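Local coordinates for uncharacterized protein PA2218 (Pseudomonas aeruginosa, PDB 2HDW) that is uncharacterised but adopts an alpha/beta hydrolase fold and is probably a hydrolase, related to E. coli YcjY and the S15 family of X-Pro dipeptidyl-peptidases, at residues His264-Thr269 against Asp346-Leu351. Numbering follows the deposited sequence.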
loop_
_atom_site.group_PDB
_atom_site.type_symbol
_atom_site.label_atom_id
_atom_site.label_comp_id
_atom_site.label_asym_id
_atom_site.label_seq_id
_atom_site.Cartn_x
_atom_site.Cartn_y
_atom_site.Cartn_z
ATOM N N HIS A 264 1.438 2.022 17.005
ATOM C CA HIS A 264 2.611 1.580 17.748
ATOM C C HIS A 264 2.488 0.102 18.105
ATOM O O HIS A 264 3.429 -0.668 17.931
ATOM C CB HIS A 264 2.773 2.389 19.040
ATOM C CG HIS A 264 3.746 1.783 20.003
ATOM N ND1 HIS A 264 3.447 0.670 20.760
ATOM C CD2 HIS A 264 5.028 2.101 20.294
ATOM C CE1 HIS A 264 4.504 0.328 21.475
ATOM N NE2 HIS A 264 5.478 1.181 21.211
ATOM N N ASP A 265 1.323 -0.292 18.608
ATOM C CA ASP A 265 1.116 -1.682 19.000
ATOM C C ASP A 265 1.286 -2.651 17.844
ATOM O O ASP A 265 1.562 -3.829 18.050
ATOM C CB ASP A 265 -0.260 -1.855 19.631
ATOM C CG ASP A 265 -0.365 -1.163 20.974
ATOM O OD1 ASP A 265 0.688 -0.798 21.538
ATOM O OD2 ASP A 265 -1.493 -0.988 21.466
ATOM N N TYR A 266 1.120 -2.159 16.624
ATOM C CA TYR A 266 1.289 -3.022 15.464
ATOM C C TYR A 266 2.728 -2.971 14.954
ATOM O O TYR A 266 3.413 -3.996 14.862
ATOM C CB TYR A 266 0.351 -2.596 14.332
ATOM C CG TYR A 266 0.566 -3.403 13.071
ATOM C CD1 TYR A 266 0.108 -4.718 12.973
ATOM C CD2 TYR A 266 1.288 -2.877 12.001
ATOM C CE1 TYR A 266 0.369 -5.493 11.840
ATOM C CE2 TYR A 266 1.560 -3.641 10.868
ATOM C CZ TYR A 266 1.099 -4.944 10.795
ATOM O OH TYR A 266 1.379 -5.700 9.681
ATOM N N TYR A 267 3.177 -1.762 14.631
ATOM C CA TYR A 267 4.510 -1.540 14.077
ATOM C C TYR A 267 5.692 -1.658 15.031
ATOM O O TYR A 267 6.816 -1.898 14.591
ATOM C CB TYR A 267 4.566 -0.160 13.410
ATOM C CG TYR A 267 3.794 -0.042 12.113
ATOM C CD1 TYR A 267 4.193 -0.742 10.973
ATOM C CD2 TYR A 267 2.672 0.788 12.020
ATOM C CE1 TYR A 267 3.492 -0.620 9.766
ATOM C CE2 TYR A 267 1.965 0.917 10.820
ATOM C CZ TYR A 267 2.381 0.210 9.699
ATOM O OH TYR A 267 1.678 0.327 8.515
ATOM N N MET A 268 5.463 -1.497 16.327
ATOM C CA MET A 268 6.582 -1.553 17.260
ATOM C C MET A 268 6.521 -2.625 18.347
ATOM O O MET A 268 7.054 -2.450 19.443
ATOM C CB MET A 268 6.797 -0.168 17.874
ATOM C CG MET A 268 7.323 0.863 16.859
ATOM S SD MET A 268 8.981 0.483 16.265
ATOM C CE MET A 268 9.962 1.498 17.432
ATOM N N THR A 269 5.853 -3.729 18.039
ATOM C CA THR A 269 5.775 -4.862 18.948
ATOM C C THR A 269 5.899 -6.066 18.029
ATOM O O THR A 269 5.872 -5.924 16.806
ATOM C CB THR A 269 4.423 -4.967 19.688
ATOM O OG1 THR A 269 3.416 -5.437 18.784
ATOM C CG2 THR A 269 4.013 -3.621 20.268
ATOM N N ASP A 346 -7.224 -2.856 12.829
ATOM C CA ASP A 346 -7.927 -4.141 12.813
ATOM C C ASP A 346 -7.875 -4.779 11.430
ATOM O O ASP A 346 -7.781 -6.003 11.307
ATOM C CB ASP A 346 -9.403 -3.984 13.187
ATOM C CG ASP A 346 -9.638 -3.997 14.680
ATOM O OD1 ASP A 346 -8.772 -4.497 15.433
ATOM O OD2 ASP A 346 -10.709 -3.513 15.095
ATOM N N LEU A 347 -7.956 -3.956 10.387
ATOM C CA LEU A 347 -7.939 -4.479 9.021
ATOM C C LEU A 347 -6.537 -4.726 8.483
ATOM O O LEU A 347 -6.351 -4.950 7.288
ATOM C CB LEU A 347 -8.721 -3.547 8.076
ATOM C CG LEU A 347 -10.231 -3.826 7.942
ATOM C CD1 LEU A 347 -10.891 -3.830 9.314
ATOM C CD2 LEU A 347 -10.880 -2.779 7.046
ATOM N N TYR A 348 -5.551 -4.685 9.372
ATOM C CA TYR A 348 -4.163 -4.944 9.001
ATOM C C TYR A 348 -3.896 -6.447 9.098
ATOM O O TYR A 348 -3.364 -7.063 8.169
ATOM C CB TYR A 348 -3.204 -4.228 9.966
ATOM C CG TYR A 348 -2.789 -2.819 9.583
ATOM C CD1 TYR A 348 -3.546 -2.053 8.694
ATOM C CD2 TYR A 348 -1.648 -2.238 10.146
ATOM C CE1 TYR A 348 -3.177 -0.741 8.373
ATOM C CE2 TYR A 348 -1.274 -0.929 9.838
ATOM C CZ TYR A 348 -2.045 -0.187 8.950
ATOM O OH TYR A 348 -1.685 1.107 8.650
ATOM N N ASP A 349 -4.285 -7.036 10.226
ATOM C CA ASP A 349 -4.020 -8.453 10.459
ATOM C C ASP A 349 -5.099 -9.269 11.168
ATOM O O ASP A 349 -4.889 -10.455 11.420
ATOM C CB ASP A 349 -2.716 -8.585 11.253
ATOM C CG ASP A 349 -2.801 -7.924 12.624
ATOM O OD1 ASP A 349 -3.761 -7.161 12.855
ATOM O OD2 ASP A 349 -1.913 -8.161 13.475
ATOM N N ARG A 350 -6.234 -8.663 11.506
ATOM C CA ARG A 350 -7.283 -9.413 12.196
ATOM C C ARG A 350 -8.148 -10.205 11.218
ATOM O O ARG A 350 -8.970 -9.639 10.495
ATOM C CB ARG A 350 -8.172 -8.481 13.022
ATOM C CG ARG A 350 -7.463 -7.720 14.136
ATOM C CD ARG A 350 -6.754 -8.644 15.120
ATOM N NE ARG A 350 -6.392 -7.942 16.350
ATOM C CZ ARG A 350 -5.359 -8.264 17.122
ATOM N NH1 ARG A 350 -4.575 -9.281 16.790
ATOM N NH2 ARG A 350 -5.105 -7.567 18.220
ATOM N N LEU A 351 -7.959 -11.522 11.212
ATOM C CA LEU A 351 -8.701 -12.409 10.320
ATOM C C LEU A 351 -10.210 -12.362 10.513
ATOM O O LEU A 351 -10.971 -12.583 9.571
ATOM C CB LEU A 351 -8.202 -13.846 10.485
ATOM C CG LEU A 351 -7.142 -14.309 9.475
ATOM C CD1 LEU A 351 -7.796 -14.426 8.109
ATOM C CD2 LEU A 351 -5.963 -13.341 9.429
#
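An aromatic cluster of Y266, Y267 and Y348 joins the C-terminal end of helix 258-267 to the short, weakly bonded helix at about 346-349 of this alpha/beta hydrolase fold. Y348 sets the edge of its ring against one face of Y266 in an edge-to-face pair, with centroids 5.0 Å apart and planes at 75°. The leading atom is Y348 CD2, which lies 3.5 Å from Y266 CD2, toward the rim of that ring and not over its middle. With CG anti to the backbone N (chi1 176°), Y266 reaches across to the other helix. Tyrosine suits both places: the flat, electron-rich face of Y266 receives the slightly positive C-H edge of Y348, whose hydroxyl also reaches that of Y267.

Helix 346-349 follows strand 334-339, an outermost strand of the central sheet. The loop between them, where this fold usually places its catalytic histidine, holds H344, whose ring meets that of Y348. Y348 also touches C179, in the loop after strand 173-178, where the nucleophile elbow of this fold is expected.

Y267, the next residue on the same helix, completes the cluster; as a tyrosine it offers a broad face to cover Y266 CD2 and a hydroxyl at its end. Its ring stands oblique to that of Y348, with CZ 3.8 Å from Y348 CE2. The two phenol oxygens, Y267 OH and Y348 OH, make a weak hydrogen bond of 3.5 Å, and N279 offers Y267 OH another weak one. At the rim of Y266, D349 brings OD2 near the ring plane, 3.9 Å from Y266 CE1, its carboxylate turned 87° from the ring. An aspartate can lie beside this weakly positive C-H rim while its main partner, R271, holds OD1 in a salt bridge.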